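PDB 4Q1Z: putative lipoprotein from Bacteroides thetaiotaomicron, which is of unknown function but belongs to the DUF4876 family, has two domains, and is probably a lipoprotein held at the bacterial membrane by a lipid. Local coordinates for residues A150-G155 against A265-R270; Y174-W179 against V243-K248; E275-V280 against A300-K305; N284-D289 against N296-K301. All coordinates share one frame; numbering follows the deposited sequence. Where two conformers were deposited one is given.

Interaction 1. Residues A150-G155 against A265-R270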
loop_
_atom_site.group_PDB
_atom_site.type_symbol
_atom_site.label_atom_id
_atom_site.label_comp_id
_atom_site.label_asym_id
_atom_site.label_seq_id
_atom_site.Cartn_x
_atom_site.Cartn_y
_atom_site.Cartn_z
ATOM N N ALA A 150 4.307 8.292 7.962
ATOM C CA ALA A 150 3.835 9.309 8.886
ATOM C C ALA A 150 2.374 9.083 9.317
ATOM O O ALA A 150 1.574 8.484 8.585
ATOM C CB ALA A 150 3.970 10.699 8.252
ATOM N N ASN A 151 2.046 9.588 10.520
ATOM C CA ASN A 151 0.682 9.698 11.030
ATOM C C ASN A 151 0.369 11.194 10.985
ATOM O O ASN A 151 1.268 12.020 11.168
ATOM C CB ASN A 151 0.475 9.063 12.420
ATOM C CG ASN A 151 1.086 9.807 13.573
ATOM O OD1 ASN A 151 2.292 9.810 13.750
ATOM N ND2 ASN A 151 0.264 10.441 14.395
ATOM N N LEU A 152 -0.847 11.552 10.638
ATOM C CA LEU A 152 -1.171 12.969 10.498
ATOM C C LEU A 152 -1.826 13.509 11.746
ATOM O O LEU A 152 -2.347 12.745 12.550
ATOM C CB LEU A 152 -2.089 13.253 9.261
ATOM C CG LEU A 152 -1.808 12.564 7.911
ATOM C CD1 LEU A 152 -2.792 13.020 6.912
ATOM C CD2 LEU A 152 -0.409 12.874 7.375
ATOM N N THR A 153 -1.835 14.844 11.864
ATOM C CA THR A 153 -2.494 15.592 12.925
ATOM C C THR A 153 -3.872 16.133 12.426
ATOM O O THR A 153 -3.990 16.465 11.235
ATOM C CB THR A 153 -1.592 16.738 13.415
ATOM O OG1 THR A 153 -2.116 17.253 14.652
ATOM C CG2 THR A 153 -1.457 17.863 12.407
ATOM N N PRO A 154 -4.901 16.305 13.303
ATOM C CA PRO A 154 -4.983 15.920 14.739
ATOM C C PRO A 154 -4.855 14.407 14.897
ATOM O O PRO A 154 -5.514 13.700 14.144
ATOM C CB PRO A 154 -6.391 16.416 15.149
ATOM C CG PRO A 154 -6.745 17.455 14.119
ATOM C CD PRO A 154 -6.173 16.906 12.858
ATOM N N GLY A 155 -3.974 13.938 15.801
ATOM C CA GLY A 155 -3.738 12.523 16.100
ATOM C C GLY A 155 -5.015 11.711 16.156
ATOM O O GLY A 155 -5.148 10.725 15.437
ATOM N N ALA A 265 -4.591 8.676 11.082
ATOM C CA ALA A 265 -4.487 8.997 9.659
ATOM C C ALA A 265 -3.045 8.640 9.247
ATOM O O ALA A 265 -2.091 9.209 9.783
ATOM C CB ALA A 265 -4.821 10.461 9.409
ATOM N N TYR A 266 -2.898 7.602 8.400
ATOM C CA TYR A 266 -1.598 7.017 8.002
ATOM C C TYR A 266 -1.240 7.337 6.577
ATOM O O TYR A 266 -2.089 7.237 5.703
ATOM C CB TYR A 266 -1.652 5.467 8.170
ATOM C CG TYR A 266 -2.363 5.027 9.439
ATOM C CD1 TYR A 266 -1.792 5.248 10.696
ATOM C CD2 TYR A 266 -3.629 4.445 9.388
ATOM C CE1 TYR A 266 -2.463 4.899 11.869
ATOM C CE2 TYR A 266 -4.290 4.046 10.562
ATOM C CZ TYR A 266 -3.713 4.306 11.801
ATOM O OH TYR A 266 -4.351 3.966 12.972
ATOM N N VAL A 267 0.031 7.667 6.326
ATOM C CA VAL A 267 0.546 7.906 4.971
ATOM C C VAL A 267 1.916 7.261 4.795
ATOM O O VAL A 267 2.735 7.253 5.715
ATOM C CB VAL A 267 0.617 9.412 4.519
ATOM C CG1 VAL A 267 -0.767 10.037 4.351
ATOM C CG2 VAL A 267 1.501 10.256 5.431
ATOM N N ILE A 268 2.179 6.785 3.569
ATOM C CA ILE A 268 3.496 6.349 3.117
ATOM C C ILE A 268 3.800 7.211 1.909
ATOM O O ILE A 268 2.911 7.433 1.070
ATOM C CB ILE A 268 3.721 4.840 2.889
ATOM C CG1 ILE A 268 2.618 4.190 1.991
ATOM C CG2 ILE A 268 3.947 4.123 4.261
ATOM C CD1 ILE A 268 2.997 2.892 1.351
ATOM N N PHE A 269 5.014 7.781 1.857
ATOM C CA PHE A 269 5.361 8.701 0.772
ATOM C C PHE A 269 6.839 8.614 0.383
ATOM O O PHE A 269 7.716 8.301 1.207
ATOM C CB PHE A 269 4.966 10.138 1.121
ATOM C CG PHE A 269 5.629 10.772 2.327
ATOM C CD1 PHE A 269 5.125 10.560 3.613
ATOM C CD2 PHE A 269 6.706 11.660 2.170
ATOM C CE1 PHE A 269 5.701 11.194 4.719
ATOM C CE2 PHE A 269 7.280 12.285 3.275
ATOM C CZ PHE A 269 6.753 12.073 4.539
ATOM N N ARG A 270 7.079 8.886 -0.910
ATOM C CA ARG A 270 8.406 8.840 -1.524
ATOM C C ARG A 270 8.838 10.231 -1.984
ATOM O O ARG A 270 8.079 10.948 -2.623
ATOM C CB ARG A 270 8.410 7.849 -2.713
ATOM C CG ARG A 270 9.797 7.340 -3.099
ATOM C CD ARG A 270 9.784 6.603 -4.429
ATOM N NE ARG A 270 11.018 5.844 -4.649
ATOM C CZ ARG A 270 12.111 6.325 -5.236
ATOM N NH1 ARG A 270 12.142 7.579 -5.674
ATOM N NH2 ARG A 270 13.182 5.558 -5.390
HETATM O O HOH W 1 -3.389 10.288 13.003
#
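The ring of F269 meets A150 at its edge: CB of A150 lies near the ring plane, 4.0 Å from CE1. Y148 and W277 also pack against this ring, W277 edge-to-face. The ring of Y266 goes to the other face of the sheet, the face that N151 shares, and meets Y132 edge-to-face. Its OH bonds to the backbone N of G264.

Strands 150-152 and 265-269 run antiparallel. A150 and V267 form a hydrogen-bonded pair, with A150 N to V267 O and V267 N to A150 O both 2.9 Å. L152 N continues the ladder to A265 O at 2.8 Å. N151 and Y266 are the non-hydrogen-bonded pair between them. Beyond the ladder, a water takes the N-H of A265 and donates to L152 O and G155 O.

On the A150 face the side chains are all apolar. CG2 of V267 sits between its own backbone N and carbonyl carbon (CG1 at chi1 -68°), and this turns it to A150 CB, 3.8 Å away. CD2 of L152 reaches the same methyl at 3.8 Å, the two side chains crossing at about a right angle. L152 CB also packs on A265 CB. On the opposite face N151 OD1 bonds to Y257 OH.

The sheet thus separates its chemistry: one face is purely hydrocarbon here, while the other buries N151 and Y266, whose polar ends find partners in Y257 and G264.

Interaction 2. Residues Y174-W179 against V243-K248; sequences YGERVW and VFYQGK
The guanidinium of R177 lies flat on the ring of Y245. The planes are 12° apart and the centres 3.6 Å, so this is both a stack and a cation-pi contact. NH1 sits over the CB end, 3.3 Å from Y245 CG, and NH2 lies over the ring towards CZ. The R177 chain starts anti to its backbone nitrogen (chi1 -159°) and bends at chi3 (-62°), which brings the flat group over the ring. CG of Q246 covers the opposite face of Y245. With an alanine at Y245, the guanidinium is likely to lose the stacking partner on this face, leaving its hold to M251 and H242.

Next to this pair the backbones are joined by a classic beta bulge. V243 and F244 both face V178, and V178 O accepts from V243 N at 2.9 Å and from F244 N at 3.1 Å, both from the same face of the carbonyl plane. V178 N returns a bond to F244 O at 3.0 Å. On the F244 side of the sheet, V178 CG2 packs on F244 CB at 4.0 Å, and E176 O lies at the edge of the F244 ring.

Further out, R177 NH1 bonds to M251 O and H242 NE2, which help hold the stacked group in place. A type I' turn from Y245 to K248 closes the end of strand 238-245, and a water bridges E176 O and Q246 N.

The chain turns a corner at E176. Residues 177-179 pair with strand 238-245 in the large mixed sheet, whereas 174-175 belong to the small sheet beside strand 299-303.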
loop_
_atom_site.group_PDB
_atom_site.type_symbol
_atom_site.label_atom_id
_atom_site.label_comp_id
_atom_site.label_asym_id
_atom_site.label_seq_id
_atom_site.Cartn_x
_atom_site.Cartn_y
_atom_site.Cartn_z
ATOM N N TYR A 174 -0.460 17.213 6.988
ATOM C CA TYR A 174 0.377 17.701 8.085
ATOM C C TYR A 174 0.676 16.589 9.084
ATOM O O TYR A 174 -0.227 16.090 9.746
ATOM C CB TYR A 174 -0.307 18.915 8.731
ATOM C CG TYR A 174 -0.418 20.066 7.747
ATOM C CD1 TYR A 174 -1.488 20.151 6.857
ATOM C CD2 TYR A 174 0.568 21.047 7.678
ATOM C CE1 TYR A 174 -1.556 21.162 5.902
ATOM C CE2 TYR A 174 0.509 22.063 6.727
ATOM C CZ TYR A 174 -0.567 22.132 5.858
ATOM O OH TYR A 174 -0.649 23.164 4.957
ATOM N N GLY A 175 1.941 16.171 9.105
ATOM C CA GLY A 175 2.423 15.052 9.911
ATOM C C GLY A 175 2.796 15.396 11.333
ATOM O O GLY A 175 3.462 16.412 11.588
ATOM N N GLU A 176 2.353 14.522 12.260
ATOM C CA GLU A 176 2.619 14.579 13.687
ATOM C C GLU A 176 4.045 14.042 13.924
ATOM O O GLU A 176 4.899 14.763 14.469
ATOM C CB GLU A 176 1.562 13.772 14.447
ATOM C CG GLU A 176 1.650 13.919 15.954
ATOM C CD GLU A 176 0.931 12.823 16.705
ATOM O OE1 GLU A 176 -0.305 12.936 16.865
ATOM O OE2 GLU A 176 1.594 11.837 17.108
ATOM N N ARG A 177 4.296 12.773 13.470
ATOM C CA ARG A 177 5.594 12.074 13.520
ATOM C C ARG A 177 5.881 11.427 12.151
ATOM O O ARG A 177 4.962 10.956 11.486
ATOM C CB ARG A 177 5.666 11.037 14.662
ATOM C CG ARG A 177 7.109 10.698 15.029
ATOM C CD ARG A 177 7.234 9.597 16.054
ATOM N NE ARG A 177 6.619 9.935 17.343
ATOM C CZ ARG A 177 7.270 10.465 18.379
ATOM N NH1 ARG A 177 8.563 10.750 18.286
ATOM N NH2 ARG A 177 6.628 10.726 19.508
ATOM N N VAL A 178 7.142 11.483 11.717
ATOM C CA VAL A 178 7.644 10.970 10.424
ATOM C C VAL A 178 8.825 10.016 10.689
ATOM O O VAL A 178 9.709 10.312 11.499
ATOM C CB VAL A 178 8.068 12.105 9.417
ATOM C CG1 VAL A 178 8.304 11.543 8.021
ATOM C CG2 VAL A 178 7.064 13.274 9.383
ATOM N N TRP A 179 8.786 8.857 10.043
ATOM C CA TRP A 179 9.810 7.818 10.043
ATOM C C TRP A 179 10.187 7.543 8.601
ATOM O O TRP A 179 9.449 7.926 7.685
ATOM C CB TRP A 179 9.309 6.507 10.701
ATOM C CG TRP A 179 8.825 6.621 12.109
ATOM C CD1 TRP A 179 7.564 6.961 12.521
ATOM C CD2 TRP A 179 9.559 6.282 13.296
ATOM N NE1 TRP A 179 7.498 6.936 13.896
ATOM C CE2 TRP A 179 8.693 6.468 14.393
ATOM C CE3 TRP A 179 10.873 5.835 13.540
ATOM C CZ2 TRP A 179 9.087 6.184 15.715
ATOM C CZ3 TRP A 179 11.282 5.627 14.852
ATOM C CH2 TRP A 179 10.389 5.789 15.921
ATOM N N VAL A 243 12.538 10.536 11.820
ATOM C CA VAL A 243 12.747 11.706 10.978
ATOM C C VAL A 243 12.303 13.001 11.663
ATOM O O VAL A 243 13.090 13.948 11.693
ATOM C CB VAL A 243 12.085 11.554 9.577
ATOM C CG1 VAL A 243 12.191 12.842 8.765
ATOM C CG2 VAL A 243 12.701 10.394 8.802
ATOM N N PHE A 244 11.049 13.082 12.125
ATOM C CA PHE A 244 10.518 14.324 12.656
ATOM C C PHE A 244 9.479 14.111 13.720
ATOM O O PHE A 244 8.612 13.263 13.586
ATOM C CB PHE A 244 9.881 15.143 11.498
ATOM C CG PHE A 244 9.094 16.390 11.874
ATOM C CD1 PHE A 244 7.789 16.295 12.360
ATOM C CD2 PHE A 244 9.624 17.657 11.661
ATOM C CE1 PHE A 244 7.068 17.445 12.687
ATOM C CE2 PHE A 244 8.877 18.803 11.937
ATOM C CZ PHE A 244 7.624 18.690 12.476
ATOM N N TYR A 245 9.545 14.943 14.751
ATOM C CA TYR A 245 8.595 15.039 15.851
ATOM C C TYR A 245 8.792 16.389 16.455
ATOM O O TYR A 245 9.923 16.740 16.772
ATOM C CB TYR A 245 8.723 13.910 16.887
ATOM C CG TYR A 245 7.628 13.944 17.930
ATOM C CD1 TYR A 245 6.294 13.741 17.578
ATOM C CD2 TYR A 245 7.918 14.204 19.271
ATOM C CE1 TYR A 245 5.274 13.796 18.530
ATOM C CE2 TYR A 245 6.902 14.265 20.234
ATOM C CZ TYR A 245 5.581 14.042 19.857
ATOM O OH TYR A 245 4.563 14.067 20.790
ATOM N N GLN A 246 7.712 17.186 16.480
ATOM C CA GLN A 246 7.605 18.529 17.039
ATOM C C GLN A 246 8.763 19.480 16.612
ATOM O O GLN A 246 9.359 20.182 17.440
ATOM C CB GLN A 246 7.460 18.443 18.572
ATOM C CG GLN A 246 6.089 17.889 18.944
ATOM C CD GLN A 246 5.822 17.774 20.416
ATOM O OE1 GLN A 246 6.696 17.980 21.265
ATOM N NE2 GLN A 246 4.572 17.465 20.739
ATOM N N GLY A 247 9.032 19.507 15.312
ATOM C CA GLY A 247 10.067 20.339 14.704
ATOM C C GLY A 247 11.491 19.817 14.794
ATOM O O GLY A 247 12.404 20.458 14.280
ATOM N N LYS A 248 11.700 18.665 15.449
ATOM C CA LYS A 248 13.032 18.108 15.692
ATOM C C LYS A 248 13.236 16.722 15.060
ATOM O O LYS A 248 12.271 16.017 14.770
ATOM C CB LYS A 248 13.275 18.028 17.215
ATOM C CG LYS A 248 13.591 19.367 17.873
ATOM C CD LYS A 248 13.695 19.192 19.378
ATOM C CE LYS A 248 14.654 20.157 20.042
ATOM N NZ LYS A 248 14.917 19.789 21.463
HETATM O O HOH W 2 4.876 16.949 15.781
#

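Interaction 3. Residues E275-V280 against A300-K305; sequences EAWDPV and AKIPIK
W277 donates from its indole NE1 to the backbone O of K301 at 2.7 Å. The acceptor lies close to the ring plane, 8° out of it, and the hydrogen bond is somewhat bent (148° at the hydrogen). The nitrogen approaches the oxygen nearly along the C=O axis. CG of W277 stands anti to the backbone nitrogen (chi1 -176°), which carries the indole from the loop to strand 299-303. Farther along, at an exposed position, E275 OE1 and K305 NZ form a long salt bridge of 3.7 Å. E275 is poorly ordered, and its OE1 also bonds to Y306 OH.

Apolar groups follow the indole along the strand. CD of P303 lies 3.5 Å from W277 NE1, and CG1 of I302 reaches CZ2 at 4.0 Å. P279 CD lies against one face of the indole, off its centre. P279 in turn sets its CB 3.5 Å from A300 CB. Y148, of the large sheet, meets the indole edge-to-face, so W277 joins the loop to that sheet.

The single indole N-H serves a strand carbonyl while much of the ring packs against apolar groups. The bond and the packing together probably set the place and tilt of the ring.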
loop_
_atom_site.group_PDB
_atom_site.type_symbol
_atom_site.label_atom_id
_atom_site.label_comp_id
_atom_site.label_asym_id
_atom_site.label_seq_id
_atom_site.Cartn_x
_atom_site.Cartn_y
_atom_site.Cartn_z
ATOM N N GLU A 275 15.007 15.782 -5.687
ATOM C CA GLU A 275 14.185 16.689 -4.886
ATOM C C GLU A 275 14.591 16.605 -3.432
ATOM O O GLU A 275 14.942 15.530 -2.959
ATOM C CB GLU A 275 12.688 16.391 -5.034
ATOM C CG GLU A 275 12.059 17.063 -6.244
ATOM C CD GLU A 275 10.553 17.248 -6.178
ATOM O OE1 GLU A 275 10.084 18.101 -5.387
ATOM O OE2 GLU A 275 9.849 16.587 -6.974
ATOM N N ALA A 276 14.587 17.751 -2.740
ATOM C CA ALA A 276 14.931 17.853 -1.331
ATOM C C ALA A 276 13.685 18.099 -0.487
ATOM O O ALA A 276 12.769 18.802 -0.918
ATOM C CB ALA A 276 15.931 18.967 -1.123
ATOM N N TRP A 277 13.643 17.491 0.704
ATOM C CA TRP A 277 12.552 17.625 1.663
ATOM C C TRP A 277 13.087 17.434 3.094
ATOM O O TRP A 277 13.386 16.301 3.516
ATOM C CB TRP A 277 11.404 16.642 1.358
ATOM C CG TRP A 277 10.219 16.810 2.270
ATOM C CD1 TRP A 277 9.282 17.797 2.221
ATOM C CD2 TRP A 277 9.867 15.976 3.392
ATOM N NE1 TRP A 277 8.369 17.640 3.247
ATOM C CE2 TRP A 277 8.692 16.519 3.967
ATOM C CE3 TRP A 277 10.422 14.806 3.960
ATOM C CZ2 TRP A 277 8.058 15.936 5.068
ATOM C CZ3 TRP A 277 9.792 14.230 5.052
ATOM C CH2 TRP A 277 8.613 14.779 5.581
ATOM N N ASP A 278 13.172 18.541 3.851
ATOM C CA ASP A 278 13.664 18.491 5.229
ATOM C C ASP A 278 12.697 19.246 6.182
ATOM O O ASP A 278 12.858 20.453 6.395
ATOM C CB ASP A 278 15.099 19.043 5.296
ATOM C CG ASP A 278 15.844 18.834 6.592
ATOM O OD1 ASP A 278 15.193 18.554 7.626
ATOM O OD2 ASP A 278 17.064 19.002 6.591
ATOM N N PRO A 279 11.713 18.544 6.793
ATOM C CA PRO A 279 10.772 19.233 7.710
ATOM C C PRO A 279 11.415 19.750 9.013
ATOM O O PRO A 279 10.821 20.574 9.717
ATOM C CB PRO A 279 9.719 18.155 8.003
ATOM C CG PRO A 279 10.468 16.858 7.852
ATOM C CD PRO A 279 11.376 17.109 6.662
ATOM N N VAL A 280 12.634 19.287 9.319
ATOM C CA VAL A 280 13.364 19.660 10.529
ATOM C C VAL A 280 14.127 20.975 10.313
ATOM O O VAL A 280 13.993 21.887 11.122
ATOM C CB VAL A 280 14.295 18.500 10.956
ATOM C CG1 VAL A 280 15.203 18.894 12.121
ATOM C CG2 VAL A 280 13.470 17.251 11.292
ATOM N N ALA A 300 4.987 18.469 10.232
ATOM C CA ALA A 300 5.780 18.397 8.990
ATOM C C ALA A 300 4.881 18.525 7.810
ATOM O O ALA A 300 3.828 17.892 7.768
ATOM C CB ALA A 300 6.555 17.088 8.922
ATOM N N LYS A 301 5.271 19.374 6.858
ATOM C CA LYS A 301 4.511 19.602 5.628
ATOM C C LYS A 301 4.844 18.500 4.657
ATOM O O LYS A 301 5.944 18.457 4.116
ATOM C CB LYS A 301 4.777 20.998 5.037
ATOM C CG LYS A 301 4.113 22.113 5.826
ATOM C CD LYS A 301 4.377 23.431 5.133
ATOM C CE LYS A 301 4.387 24.586 6.113
ATOM N NZ LYS A 301 4.678 25.885 5.456
ATOM N N ILE A 302 3.907 17.563 4.498
ATOM C CA ILE A 302 4.070 16.419 3.605
ATOM C C ILE A 302 3.433 16.755 2.246
ATOM O O ILE A 302 2.206 16.857 2.176
ATOM C CB ILE A 302 3.476 15.134 4.245
ATOM C CG1 ILE A 302 4.249 14.756 5.550
ATOM C CG2 ILE A 302 3.417 13.958 3.239
ATOM C CD1 ILE A 302 3.466 13.936 6.514
ATOM N N PRO A 303 4.228 16.922 1.154
ATOM C CA PRO A 303 3.620 17.181 -0.161
ATOM C C PRO A 303 2.711 16.029 -0.595
ATOM O O PRO A 303 3.130 14.861 -0.666
ATOM C CB PRO A 303 4.844 17.337 -1.082
ATOM C CG PRO A 303 5.941 17.782 -0.146
ATOM C CD PRO A 303 5.695 16.887 1.038
ATOM N N ILE A 304 1.446 16.370 -0.853
ATOM C CA ILE A 304 0.392 15.464 -1.330
ATOM C C ILE A 304 0.868 14.692 -2.605
ATOM O O ILE A 304 0.549 13.515 -2.772
ATOM C CB ILE A 304 -0.900 16.306 -1.576
ATOM C CG1 ILE A 304 -1.683 16.493 -0.258
ATOM C CG2 ILE A 304 -1.786 15.752 -2.687
ATOM C CD1 ILE A 304 -2.690 17.691 -0.276
ATOM N N LYS A 305 1.676 15.346 -3.446
ATOM C CA LYS A 305 2.199 14.778 -4.689
ATOM C C LYS A 305 3.217 13.633 -4.431
ATOM O O LYS A 305 3.530 12.887 -5.362
ATOM C CB LYS A 305 2.818 15.885 -5.578
ATOM C CG LYS A 305 4.020 16.633 -4.981
ATOM C CD LYS A 305 4.818 17.377 -6.055
ATOM C CE LYS A 305 5.861 18.301 -5.475
ATOM N NZ LYS A 305 6.716 18.939 -6.518
#

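Interaction 4. Residues N284-D289 against N296-K301; sequences NMKTTD and NVYYAK
T287 and Y299 form an antiparallel hydrogen-bonded pair, with T287 N to Y299 O at 3.0 Å and Y299 N to T287 O at 2.7 Å, and K301 N extends the ladder to M285 O. K286 and A300 are the non-hydrogen-bonded pair beside it.

T288 places CG2 over the centre of the Y298 ring, 3.5 Å from the centroid, in a CH-pi contact. The T288 and Y298 side chains run alongside each other in one direction. K286 lays CD 3.8 Å from Y298 CD1. Its NZ is held by G247 O and makes at most a weak cation-pi attraction to the ring.

The segments are the two arms of a beta hairpin, strands 286-287 and 299-303. Strand 172-175 completes this three-stranded antiparallel sheet on the far side of 299-303.

K301 has an extended chain beyond CG, which carries NZ to N284 O at 2.9 Å, above the carbonyl plane. D168 gives the same amine a salt bridge. Were a leucine to stand at K301, D168 would probably lose this countercharge and N284 O this donor. The aliphatic part of K301 also packs: its CE touches T287 CG2 at 3.7 Å, and the selenium of M285, a selenomethionine, lies 4.0 Å from its CB.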
loop_
_atom_site.group_PDB
_atom_site.type_symbol
_atom_site.label_atom_id
_atom_site.label_comp_id
_atom_site.label_asym_id
_atom_site.label_seq_id
_atom_site.Cartn_x
_atom_site.Cartn_y
_atom_site.Cartn_z
ATOM N N ASN A 284 10.146 26.232 5.782
ATOM C CA ASN A 284 9.030 26.220 4.834
ATOM C C ASN A 284 8.293 24.881 4.865
ATOM O O ASN A 284 7.154 24.816 4.394
ATOM C CB ASN A 284 9.538 26.511 3.424
ATOM C CG ASN A 284 10.145 27.885 3.279
ATOM O OD1 ASN A 284 9.505 28.906 3.535
ATOM N ND2 ASN A 284 11.397 27.944 2.854
HETATM N N MSE A 285 8.954 23.798 5.378
HETATM C CA MSE A 285 8.414 22.435 5.460
HETATM C C MSE A 285 7.839 22.107 6.849
HETATM O O MSE A 285 7.467 20.956 7.106
HETATM C CB MSE A 285 9.463 21.391 5.050
HETATM C CG MSE A 285 9.552 21.172 3.521
HETATM SE SE MSE A 285 7.847 21.240 2.490
HETATM C CE MSE A 285 8.242 22.691 1.469
ATOM N N LYS A 286 7.742 23.103 7.735
ATOM C CA LYS A 286 7.161 22.851 9.047
ATOM C C LYS A 286 6.311 24.032 9.505
ATOM O O LYS A 286 6.606 25.171 9.142
ATOM C CB LYS A 286 8.214 22.481 10.090
ATOM C CG LYS A 286 9.294 23.532 10.327
ATOM C CD LYS A 286 9.852 23.318 11.679
ATOM C CE LYS A 286 11.318 23.465 11.705
ATOM N NZ LYS A 286 11.826 23.186 13.077
ATOM N N THR A 287 5.240 23.753 10.277
ATOM C CA THR A 287 4.337 24.798 10.772
ATOM C C THR A 287 3.605 24.406 12.074
ATOM O O THR A 287 3.399 23.219 12.386
ATOM C CB THR A 287 3.284 25.153 9.676
ATOM O OG1 THR A 287 2.427 26.194 10.153
ATOM C CG2 THR A 287 2.429 23.943 9.234
ATOM N N THR A 288 3.158 25.427 12.795
ATOM C CA THR A 288 2.293 25.235 13.950
ATOM C C THR A 288 0.831 25.313 13.413
ATOM O O THR A 288 0.596 25.648 12.238
ATOM C CB THR A 288 2.597 26.270 15.078
ATOM O OG1 THR A 288 2.318 27.587 14.628
ATOM C CG2 THR A 288 4.027 26.230 15.560
ATOM N N ASP A 289 -0.143 24.986 14.270
ATOM C CA ASP A 289 -1.558 25.163 13.980
ATOM C C ASP A 289 -1.788 26.637 14.239
ATOM O O ASP A 289 -1.557 27.098 15.367
ATOM C CB ASP A 289 -2.406 24.249 14.878
ATOM C CG ASP A 289 -3.905 24.368 14.699
ATOM O OD1 ASP A 289 -4.358 25.358 14.073
ATOM O OD2 ASP A 289 -4.624 23.475 15.177
ATOM N N ASN A 296 3.567 25.841 20.214
ATOM C CA ASN A 296 4.973 25.559 19.918
ATOM C C ASN A 296 5.102 24.125 19.330
ATOM O O ASN A 296 6.210 23.588 19.181
ATOM C CB ASN A 296 5.834 25.756 21.173
ATOM C CG ASN A 296 6.024 27.213 21.547
ATOM O OD1 ASN A 296 6.685 27.986 20.832
ATOM N ND2 ASN A 296 5.436 27.629 22.668
ATOM N N VAL A 297 3.952 23.536 18.961
ATOM C CA VAL A 297 3.882 22.203 18.381
ATOM C C VAL A 297 3.880 22.384 16.853
ATOM O O VAL A 297 3.014 23.048 16.283
ATOM C CB VAL A 297 2.692 21.369 18.939
ATOM C CG1 VAL A 297 2.687 19.970 18.355
ATOM C CG2 VAL A 297 2.760 21.292 20.471
ATOM N N TYR A 298 4.938 21.849 16.237
ATOM C CA TYR A 298 5.293 21.901 14.837
ATOM C C TYR A 298 4.951 20.604 14.165
ATOM O O TYR A 298 5.131 19.517 14.743
ATOM C CB TYR A 298 6.790 22.227 14.662
ATOM C CG TYR A 298 7.087 23.701 14.825
ATOM C CD1 TYR A 298 6.972 24.580 13.751
ATOM C CD2 TYR A 298 7.432 24.231 16.066
ATOM C CE1 TYR A 298 7.196 25.945 13.903
ATOM C CE2 TYR A 298 7.657 25.597 16.234
ATOM C CZ TYR A 298 7.541 26.454 15.147
ATOM O OH TYR A 298 7.763 27.813 15.301
ATOM N N TYR A 299 4.413 20.734 12.934
ATOM C CA TYR A 299 3.985 19.623 12.093
ATOM C C TYR A 299 4.753 19.644 10.808
ATOM O O TYR A 299 5.226 20.707 10.391
ATOM C CB TYR A 299 2.473 19.697 11.870
ATOM C CG TYR A 299 1.722 19.594 13.186
ATOM C CD1 TYR A 299 1.797 18.438 13.968
ATOM C CD2 TYR A 299 1.027 20.684 13.701
ATOM C CE1 TYR A 299 1.163 18.359 15.199
ATOM C CE2 TYR A 299 0.361 20.601 14.920
ATOM C CZ TYR A 299 0.420 19.429 15.654
ATOM O OH TYR A 299 -0.243 19.320 16.843
ATOM N N ALA A 300 4.987 18.469 10.232
ATOM C CA ALA A 300 5.780 18.397 8.990
ATOM C C ALA A 300 4.881 18.525 7.810
ATOM O O ALA A 300 3.828 17.892 7.768
ATOM C CB ALA A 300 6.555 17.088 8.922
ATOM N N LYS A 301 5.271 19.374 6.858
ATOM C CA LYS A 301 4.511 19.602 5.628
ATOM C C LYS A 301 4.844 18.500 4.657
ATOM O O LYS A 301 5.944 18.457 4.116
ATOM C CB LYS A 301 4.777 20.998 5.037
ATOM C CG LYS A 301 4.113 22.113 5.826
ATOM C CD LYS A 301 4.377 23.431 5.133
ATOM C CE LYS A 301 4.387 24.586 6.113
ATOM N NZ LYS A 301 4.678 25.885 5.456
#

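Overall arrangement
The four contacts cluster on one side of the chain's centre, their centres 9 to 14 Å apart. Interaction 2 is nested within the loop that interaction 1 closes. Interactions 3 and 4 come later in sequence and end on the same strand, 299-303. Interaction 1 and the 177-179 part of interaction 2 belong to the large mixed sheet, where strands 148-152 and 177-180 are neighbours. Interaction 4 pairs two strands of the small three-stranded sheet, which strand 172-175 ties to interaction 2 through G175 N and A300 O. Interaction 3 lies between: its I302 packs on A150 and L152 of interaction 1. Together they fasten the small sheet and its loops against the large sheet.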